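Local structure of iron-sulfur cluster assembly scaffold protein NifU (Fervidobacterium islandicum, 6A6F) at residues Gly32-Cys37 / Val121-Leu126; Cys37-Thr42 / His60-Ser65; Asp50-Val55 / Glu74-Lys79. The protein probably acts in the SUF system as a scaffold or sulfur-transfer partner for iron-sulfur cluster assembly, and binds a zinc ion. All blocks are in the same frame, centred on the assembly; numbering follows the deposited sequence.

Interaction 1 (Gly32-Cys37 / Val121-Leu126); sequences GKNLSC and VKCFLL. With ZN (zinc ion), chain G.
Cys37 and Cys123 meet on a zinc ion, which ties the loop leaving strand 28-34 to helix 118-135 in this NifU-like domain. Strand and helix run antiparallel here, their short axes 170° apart. The metal bonds come first: Cys37 SG binds the zinc at 2.4 Å and Cys123 SG at 2.3 Å, with Asp39 and Cys62 completing the site. Three cysteines and an aspartate around zinc are the set of ligands familiar from SufU-type proteins. The two sulfurs reach the ion by different torsions, the Cys37 one anti to its own backbone N (chi1 -177°) and the Cys123 one beside its backbone N (chi1 -50°).

Polar contacts centre on Asn34, a buried second-shell residue. Its amide nitrogen ND2 comes within 3.4 Å of Cys123 SG and also hydrogen-bonds to Asp39 OD2, so one NH2 group borders two of the zinc ligands. At the other end of the amide, OD1 rests on the methylene CB of Lys122, 3.4 Å away, the two side chains crossing at about a right angle. A leucine in place of Asn34 would probably leave Asp39 without this donor and its carboxylate less firmly positioned at the zinc. The Lys122 chain bends at three successive torsions, which curls the ammonium back toward the loop, where NZ gives a weak 3.3 Å hydrogen bond to Ser36 OG.

Apolar packing is supplied by Leu126, one helical turn beyond Lys122. It fills the angle between helix and sheet, also touching Asp39 and Val41 of the adjacent strand. Its CD2 methyl faces the Asn34 side chain, while CD1 lies against the strand backbone, 3.6 Å from Lys33 N.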
loop_
_atom_site.group_PDB
_atom_site.type_symbol
_atom_site.label_atom_id
_atom_site.label_comp_id
_atom_site.label_asym_id
_atom_site.label_seq_id
_atom_site.Cartn_x
_atom_site.Cartn_y
_atom_site.Cartn_z
ATOM N N GLY A 32 9.842 -0.201 12.625
ATOM C CA GLY A 32 9.171 0.993 13.098
ATOM C C GLY A 32 7.737 0.904 12.702
ATOM O O GLY A 32 7.434 0.224 11.718
ATOM N N LYS A 33 6.858 1.582 13.453
ATOM C CA LYS A 33 5.394 1.562 13.193
ATOM C C LYS A 33 4.775 2.935 13.412
ATOM O O LYS A 33 5.237 3.675 14.249
ATOM C CB LYS A 33 4.668 0.633 14.183
ATOM C CG LYS A 33 5.092 -0.817 14.253
ATOM C CD LYS A 33 4.715 -1.399 15.630
ATOM C CE LYS A 33 5.187 -2.842 15.788
ATOM N NZ LYS A 33 4.450 -3.681 14.805
ATOM N N ASN A 34 3.718 3.247 12.670
ATOM C CA ASN A 34 2.944 4.496 12.862
ATOM C C ASN A 34 1.534 3.996 13.077
ATOM O O ASN A 34 0.765 3.822 12.121
ATOM C CB ASN A 34 3.024 5.407 11.615
ATOM C CG ASN A 34 2.024 6.571 11.644
ATOM O OD1 ASN A 34 1.746 7.137 12.697
ATOM N ND2 ASN A 34 1.524 6.957 10.469
ATOM N N LEU A 35 1.215 3.698 14.332
ATOM C CA LEU A 35 -0.071 3.069 14.678
ATOM C C LEU A 35 -1.297 3.926 14.374
ATOM O O LEU A 35 -2.370 3.365 14.062
ATOM C CB LEU A 35 -0.076 2.632 16.150
ATOM C CG LEU A 35 1.024 1.634 16.489
ATOM C CD1 LEU A 35 1.128 1.418 17.976
ATOM C CD2 LEU A 35 0.764 0.294 15.808
ATOM N N SER A 36 -1.167 5.264 14.416
ATOM C CA SER A 36 -2.323 6.107 14.100
ATOM C C SER A 36 -2.837 5.877 12.693
ATOM O O SER A 36 -3.998 6.180 12.459
ATOM C CB SER A 36 -2.045 7.600 14.348
ATOM O OG SER A 36 -1.009 8.133 13.518
ATOM N N CYS A 37 -1.993 5.341 11.779
ATOM C CA CYS A 37 -2.371 5.018 10.395
ATOM C C CYS A 37 -2.377 3.505 10.081
ATOM O O CYS A 37 -3.175 3.056 9.254
ATOM C CB CYS A 37 -1.457 5.770 9.356
ATOM S SG CYS A 37 -1.875 5.516 7.600
ATOM N N VAL A 121 2.031 13.617 8.348
ATOM C CA VAL A 121 3.393 13.903 8.688
ATOM C C VAL A 121 4.076 12.709 9.335
ATOM O O VAL A 121 5.252 12.470 9.120
ATOM C CB VAL A 121 3.477 15.125 9.629
ATOM C CG1 VAL A 121 4.861 15.252 10.253
ATOM C CG2 VAL A 121 3.170 16.385 8.851
ATOM N N LYS A 122 3.342 11.950 10.119
ATOM C CA LYS A 122 3.873 10.743 10.721
ATOM C C LYS A 122 4.177 9.626 9.734
ATOM O O LYS A 122 5.071 8.848 9.989
ATOM C CB LYS A 122 2.895 10.198 11.760
ATOM C CG LYS A 122 3.010 10.929 13.087
ATOM C CD LYS A 122 1.890 11.927 13.314
ATOM C CE LYS A 122 1.357 11.791 14.736
ATOM N NZ LYS A 122 0.923 10.382 14.856
ATOM N N CYS A 123 3.386 9.541 8.662
ATOM C CA CYS A 123 3.586 8.622 7.565
ATOM C C CYS A 123 4.880 8.954 6.810
ATOM O O CYS A 123 5.697 8.090 6.599
ATOM C CB CYS A 123 2.372 8.630 6.614
ATOM S SG CYS A 123 0.766 8.444 7.472
ATOM N N PHE A 124 5.048 10.215 6.418
ATOM C CA PHE A 124 6.279 10.673 5.849
ATOM C C PHE A 124 7.512 10.397 6.715
ATOM O O PHE A 124 8.566 9.956 6.205
ATOM C CB PHE A 124 6.242 12.172 5.617
ATOM C CG PHE A 124 7.539 12.711 5.153
ATOM C CD1 PHE A 124 8.028 12.388 3.903
ATOM C CD2 PHE A 124 8.303 13.505 5.971
ATOM C CE1 PHE A 124 9.253 12.895 3.454
ATOM C CE2 PHE A 124 9.536 13.992 5.549
ATOM C CZ PHE A 124 10.014 13.686 4.285
ATOM N N LEU A 125 7.399 10.685 8.004
ATOM C CA LEU A 125 8.520 10.573 8.905
ATOM C C LEU A 125 8.854 9.177 9.376
ATOM O O LEU A 125 9.948 8.987 9.889
ATOM C CB LEU A 125 8.357 11.477 10.128
ATOM C CG LEU A 125 8.591 12.963 9.859
ATOM C CD1 LEU A 125 8.315 13.726 11.141
ATOM C CD2 LEU A 125 10.000 13.245 9.354
ATOM N N LEU A 126 7.939 8.214 9.224
ATOM C CA LEU A 126 8.160 6.882 9.732
ATOM C C LEU A 126 9.523 6.267 9.283
ATOM O O LEU A 126 10.324 5.878 10.126
ATOM C CB LEU A 126 6.999 5.946 9.356
ATOM C CG LEU A 126 7.219 4.475 9.751
ATOM C CD1 LEU A 126 7.382 4.382 11.255
ATOM C CD2 LEU A 126 6.091 3.599 9.275
HETATM ZN ZN ZN G . 0.272 6.278 6.748
#

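Interaction 2 (Cys37-Thr42 / His60-Ser65); sequences CGDEVT and HGCAIS. With ZN (zinc ion), chain G.
Asp39 divides its carboxylate between the zinc ion and the start of helix 63-76. OD2 binds the metal at 2.0 Å, and OD1 takes the backbone N-H of Cys62 at 2.8 Å. The bond is nearly straight, 171° at the hydrogen, although the donor reaches the syn side of OD1 from well out of the carboxylate plane. With CG beside the backbone N (chi1 -56°), the group swings off strand 39-48 toward the helix; held by one oxygen at the metal and the other at Cys62, it has little freedom to rotate.

Cys62 presents its sulfur from a less common rotamer, SG lying between the backbone N and the carbonyl carbon (chi1 77°). That puts SG 2.3 Å from the zinc and lets it accept from Ser65 N at 3.4 Å. Cys62 is therefore the N-cap of helix 63-76 as well as a zinc ligand. Just before it, Gly61 passes close to the aspartate, its CA 3.3 Å from Asp39 OD1; a CB pointing that way would collide with the oxygen.

On the strand side, Gly38 and Asp39 together oppose Asn34 in a G1 beta bulge, the glycine adopting the positive phi this bulge needs. Cys37 and Asp39, flanking Gly38, both turn to the metal. Next along, Glu40 N donates to His60 O at 3.0 Å. A water oxygen lies 3.0 Å from Glu40 O, to which it donates, and 2.9 Å from Ser65 OG, so it links strand and helix. His60 lies close to a bound nickel ion, and its ring meets those of His20 and His60 of the second subunit.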
loop_
_atom_site.group_PDB
_atom_site.type_symbol
_atom_site.label_atom_id
_atom_site.label_comp_id
_atom_site.label_asym_id
_atom_site.label_seq_id
_atom_site.Cartn_x
_atom_site.Cartn_y
_atom_site.Cartn_z
ATOM N N CYS A 37 -1.993 5.341 11.779
ATOM C CA CYS A 37 -2.371 5.018 10.395
ATOM C C CYS A 37 -2.377 3.505 10.081
ATOM O O CYS A 37 -3.175 3.056 9.254
ATOM C CB CYS A 37 -1.457 5.770 9.356
ATOM S SG CYS A 37 -1.875 5.516 7.600
ATOM N N GLY A 38 -1.485 2.735 10.718
ATOM C CA GLY A 38 -1.314 1.307 10.427
ATOM C C GLY A 38 -0.077 0.970 9.572
ATOM O O GLY A 38 0.012 -0.129 8.993
ATOM N N ASP A 39 0.879 1.898 9.511
ATOM C CA ASP A 39 2.090 1.749 8.688
ATOM C C ASP A 39 3.163 0.971 9.449
ATOM O O ASP A 39 3.362 1.197 10.645
ATOM C CB ASP A 39 2.654 3.124 8.298
ATOM C CG ASP A 39 1.648 3.977 7.581
ATOM O OD1 ASP A 39 0.917 3.434 6.738
ATOM O OD2 ASP A 39 1.617 5.185 7.841
ATOM N N GLU A 40 3.823 0.054 8.751
ATOM C CA GLU A 40 4.939 -0.734 9.329
ATOM C C GLU A 40 6.092 -0.700 8.369
ATOM O O GLU A 40 5.885 -0.808 7.191
ATOM C CB GLU A 40 4.553 -2.184 9.512
ATOM C CG GLU A 40 3.548 -2.359 10.649
ATOM C CD GLU A 40 3.146 -3.816 10.846
ATOM O OE1 GLU A 40 2.398 -4.068 11.817
ATOM O OE2 GLU A 40 3.594 -4.698 10.049
ATOM N N VAL A 41 7.293 -0.546 8.878
ATOM C CA VAL A 41 8.462 -0.699 8.038
ATOM C C VAL A 41 9.599 -1.401 8.801
ATOM O O VAL A 41 9.838 -1.089 9.972
ATOM C CB VAL A 41 8.908 0.657 7.499
ATOM C CG1 VAL A 41 9.471 1.553 8.601
ATOM C CG2 VAL A 41 9.925 0.477 6.383
ATOM N N THR A 42 10.256 -2.351 8.146
ATOM C CA THR A 42 11.496 -2.932 8.671
ATOM C C THR A 42 12.611 -2.586 7.711
ATOM O O THR A 42 12.532 -2.911 6.538
ATOM C CB THR A 42 11.389 -4.451 8.777
ATOM O OG1 THR A 42 10.366 -4.730 9.713
ATOM C CG2 THR A 42 12.696 -5.097 9.277
ATOM N N HIS A 60 4.564 -2.909 5.063
ATOM C CA HIS A 60 3.783 -2.144 4.134
ATOM C C HIS A 60 3.018 -1.105 4.885
ATOM O O HIS A 60 2.921 -1.122 6.112
ATOM C CB HIS A 60 2.851 -3.047 3.320
ATOM C CG HIS A 60 1.698 -3.576 4.104
ATOM N ND1 HIS A 60 1.835 -4.614 4.999
ATOM C CD2 HIS A 60 0.401 -3.181 4.179
ATOM C CE1 HIS A 60 0.670 -4.861 5.562
ATOM N NE2 HIS A 60 -0.221 -4.005 5.088
ATOM N N GLY A 61 2.446 -0.197 4.124
ATOM C CA GLY A 61 1.706 0.905 4.697
ATOM C C GLY A 61 1.030 1.744 3.622
ATOM O O GLY A 61 0.948 1.362 2.462
ATOM N N CYS A 62 0.564 2.920 4.015
ATOM C CA CYS A 62 -0.008 3.847 3.069
ATOM C C CYS A 62 0.978 4.296 1.929
ATOM O O CYS A 62 2.207 4.021 1.949
ATOM C CB CYS A 62 -0.556 5.039 3.835
ATOM S SG CYS A 62 0.613 6.270 4.442
ATOM N N ALA A 63 0.434 4.993 0.950
ATOM C CA ALA A 63 1.221 5.487 -0.140
ATOM C C ALA A 63 2.287 6.518 0.261
ATOM O O ALA A 63 3.360 6.566 -0.352
ATOM C CB ALA A 63 0.300 6.052 -1.230
ATOM N N ILE A 64 2.000 7.325 1.257
ATOM C CA ILE A 64 2.905 8.330 1.723
ATOM C C ILE A 64 4.088 7.698 2.470
ATOM O O ILE A 64 5.250 8.081 2.191
ATOM C CB ILE A 64 2.194 9.369 2.603
ATOM C CG1 ILE A 64 1.221 10.219 1.771
ATOM C CG2 ILE A 64 3.203 10.285 3.266
ATOM C CD1 ILE A 64 0.375 11.156 2.629
ATOM N N SER A 65 3.816 6.756 3.390
ATOM C CA SER A 65 4.891 6.042 4.088
ATOM C C SER A 65 5.769 5.198 3.138
ATOM O O SER A 65 6.984 5.207 3.290
ATOM C CB SER A 65 4.380 5.146 5.245
ATOM O OG SER A 65 3.610 4.046 4.717
HETATM ZN ZN ZN G . 0.272 6.278 6.748
HETATM O O HOH W 1 1.082 -2.175 8.119
HETATM O O HOH W 2 5.061 1.651 5.595
#

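Interaction 3 (Asp50-Val55 / Glu74-Lys79); sequences DKIVDV and EQIIGK
Ile52 pairs through both its backbone polar atoms with the turn that ends helix 63-76: its N-H reaches Lys79 O at 2.8 Å, and its carbonyl O accepts from Gly78 N at 2.7 Å. The turn itself is type II, running from Ile76 to Lys79 and closed by Lys79 N to Ile76 O at 3.0 Å. Gly78 takes its third position, with a positive phi (89°) at which any side chain would run into the carbonyl oxygen of Ile77.

Ile52 points toward the turn, its CD1 lying 4.2 Å from Ile76 CB and close to the Ile76 carbonyl. Ile77 and Val55 pass one another head to tail, Ile77 CG1 4.1 Å from Val55 CG2. With CG1 anti to the carbonyl carbon (chi1 -77°) and the chain extended beyond, the CD1 of Ile77 reaches on to the Val55 amide and, alongside, to Asp54 OD1. Nearer the exposed side, the extended Lys51 chain lies along the glycine of the turn, CE 3.8 Å from Gly78 CA. Lys79 folds back instead, NZ donating to Gln75 O at 3.0 Å, in the last turn of the helix.

Val53 and Asp54 both oppose Leu46 in a classic beta bulge, where strand 51-58 pairs with strand 39-48. On helix 81-95, Ala84 is touched by both Ile52 and Ile76, so strand, helix end and the following helix share one apolar seam.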
loop_
_atom_site.group_PDB
_atom_site.type_symbol
_atom_site.label_atom_id
_atom_site.label_comp_id
_atom_site.label_asym_id
_atom_site.label_seq_id
_atom_site.Cartn_x
_atom_site.Cartn_y
_atom_site.Cartn_z
ATOM N N ASP A 50 31.541 3.528 7.450
ATOM C CA ASP A 50 30.502 4.539 7.612
ATOM C C ASP A 50 29.649 4.687 6.378
ATOM O O ASP A 50 28.678 5.429 6.414
ATOM C CB ASP A 50 31.080 5.891 7.973
ATOM C CG ASP A 50 31.633 5.909 9.364
ATOM O OD1 ASP A 50 32.340 4.932 9.725
ATOM O OD2 ASP A 50 31.363 6.887 10.104
ATOM N N LYS A 51 30.025 4.034 5.284
ATOM C CA LYS A 51 29.254 4.154 4.050
ATOM C C LYS A 51 28.045 3.181 4.083
ATOM O O LYS A 51 28.177 2.033 4.476
ATOM C CB LYS A 51 30.133 3.925 2.825
ATOM C CG LYS A 51 29.374 4.029 1.517
ATOM C CD LYS A 51 30.287 4.106 0.303
ATOM C CE LYS A 51 29.543 3.682 -0.949
ATOM N NZ LYS A 51 30.460 3.074 -1.950
ATOM N N ILE A 52 26.889 3.662 3.638
ATOM C CA ILE A 52 25.667 2.831 3.528
ATOM C C ILE A 52 25.753 2.215 2.136
ATOM O O ILE A 52 25.666 2.907 1.151
ATOM C CB ILE A 52 24.365 3.671 3.643
ATOM C CG1 ILE A 52 24.249 4.337 5.019
ATOM C CG2 ILE A 52 23.118 2.802 3.389
ATOM C CD1 ILE A 52 23.262 5.466 5.067
ATOM N N VAL A 53 25.939 0.910 2.083
ATOM C CA VAL A 53 26.125 0.199 0.829
ATOM C C VAL A 53 24.802 -0.315 0.235
ATOM O O VAL A 53 24.622 -0.302 -0.959
ATOM C CB VAL A 53 27.047 -1.019 1.055
ATOM C CG1 VAL A 53 27.197 -1.810 -0.223
ATOM C CG2 VAL A 53 28.402 -0.561 1.535
ATOM N N ASP A 54 23.923 -0.821 1.083
ATOM C CA ASP A 54 22.602 -1.280 0.640
ATOM C C ASP A 54 21.554 -1.082 1.699
ATOM O O ASP A 54 21.847 -1.169 2.890
ATOM C CB ASP A 54 22.653 -2.750 0.216
ATOM C CG ASP A 54 21.504 -3.138 -0.736
ATOM O OD1 ASP A 54 20.538 -2.338 -0.994
ATOM O OD2 ASP A 54 21.571 -4.270 -1.237
ATOM N N VAL A 55 20.331 -0.804 1.259
ATOM C CA VAL A 55 19.201 -0.696 2.126
ATOM C C VAL A 55 17.972 -1.339 1.392
ATOM O O VAL A 55 17.725 -1.074 0.243
ATOM C CB VAL A 55 18.890 0.764 2.501
ATOM C CG1 VAL A 55 17.897 0.805 3.624
ATOM C CG2 VAL A 55 20.134 1.522 2.959
ATOM N N GLU A 74 16.618 5.489 -1.909
ATOM C CA GLU A 74 17.269 5.904 -3.149
ATOM C C GLU A 74 18.285 7.020 -2.864
ATOM O O GLU A 74 19.332 7.114 -3.508
ATOM C CB GLU A 74 16.198 6.362 -4.133
ATOM C CG GLU A 74 16.692 6.965 -5.409
ATOM C CD GLU A 74 15.533 7.595 -6.173
ATOM O OE1 GLU A 74 15.204 8.779 -5.870
ATOM O OE2 GLU A 74 14.945 6.885 -7.019
ATOM N N GLN A 75 17.961 7.898 -1.930
ATOM C CA GLN A 75 18.833 9.015 -1.671
ATOM C C GLN A 75 19.989 8.660 -0.708
ATOM O O GLN A 75 21.034 9.294 -0.786
ATOM C CB GLN A 75 18.039 10.215 -1.168
ATOM C CG GLN A 75 17.098 10.810 -2.214
ATOM C CD GLN A 75 17.847 11.246 -3.463
ATOM O OE1 GLN A 75 17.566 10.796 -4.576
ATOM N NE2 GLN A 75 18.862 12.035 -3.267
ATOM N N ILE A 76 19.815 7.702 0.201
ATOM C CA ILE A 76 20.859 7.448 1.189
ATOM C C ILE A 76 21.878 6.414 0.806
ATOM O O ILE A 76 22.952 6.372 1.420
ATOM C CB ILE A 76 20.362 7.124 2.596
ATOM C CG1 ILE A 76 19.588 5.789 2.679
ATOM C CG2 ILE A 76 19.558 8.287 3.153
ATOM C CD1 ILE A 76 18.957 5.507 4.041
ATOM N N ILE A 77 21.556 5.558 -0.181
ATOM C CA ILE A 77 22.500 4.546 -0.595
ATOM C C ILE A 77 23.734 5.237 -1.137
ATOM O O ILE A 77 23.635 6.083 -1.992
ATOM C CB ILE A 77 21.903 3.558 -1.617
ATOM C CG1 ILE A 77 20.997 2.581 -0.872
ATOM C CG2 ILE A 77 22.976 2.735 -2.305
ATOM C CD1 ILE A 77 20.307 1.589 -1.788
ATOM N N GLY A 78 24.891 4.810 -0.654
ATOM C CA GLY A 78 26.167 5.381 -1.072
ATOM C C GLY A 78 26.602 6.578 -0.245
ATOM O O GLY A 78 27.706 7.090 -0.420
ATOM N N LYS A 79 25.749 7.078 0.629
ATOM C CA LYS A 79 26.157 8.177 1.506
ATOM C C LYS A 79 26.749 7.593 2.783
ATOM O O LYS A 79 26.605 6.390 3.056
ATOM C CB LYS A 79 24.940 9.020 1.861
ATOM C CG LYS A 79 24.141 9.582 0.672
ATOM C CD LYS A 79 24.752 10.835 0.074
ATOM C CE LYS A 79 23.746 11.646 -0.757
ATOM N NZ LYS A 79 23.349 10.879 -1.974
#

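Overall arrangement
Interactions 1 and 2 build one metal site from two directions. They share Cys37, their centres lie about 7 Å apart, and strands 28-34 and 39-48 join them as sheet neighbours, with Asn34 N 2.9 Å from Asp39 O. Interaction 1 brings in the zinc ligand from helix 118-135, interaction 2 those from strand 39-48 and the start of helix 63-76. Interaction 3 lies on the opposite side of the chain's centre, its centre about 21 Å from that of interaction 2 and about 22 Å from that of interaction 1. It uses the far end of helix 63-76, so this helix is fastened to the sheet near the zinc at its start and to strand 51-58 at its finish.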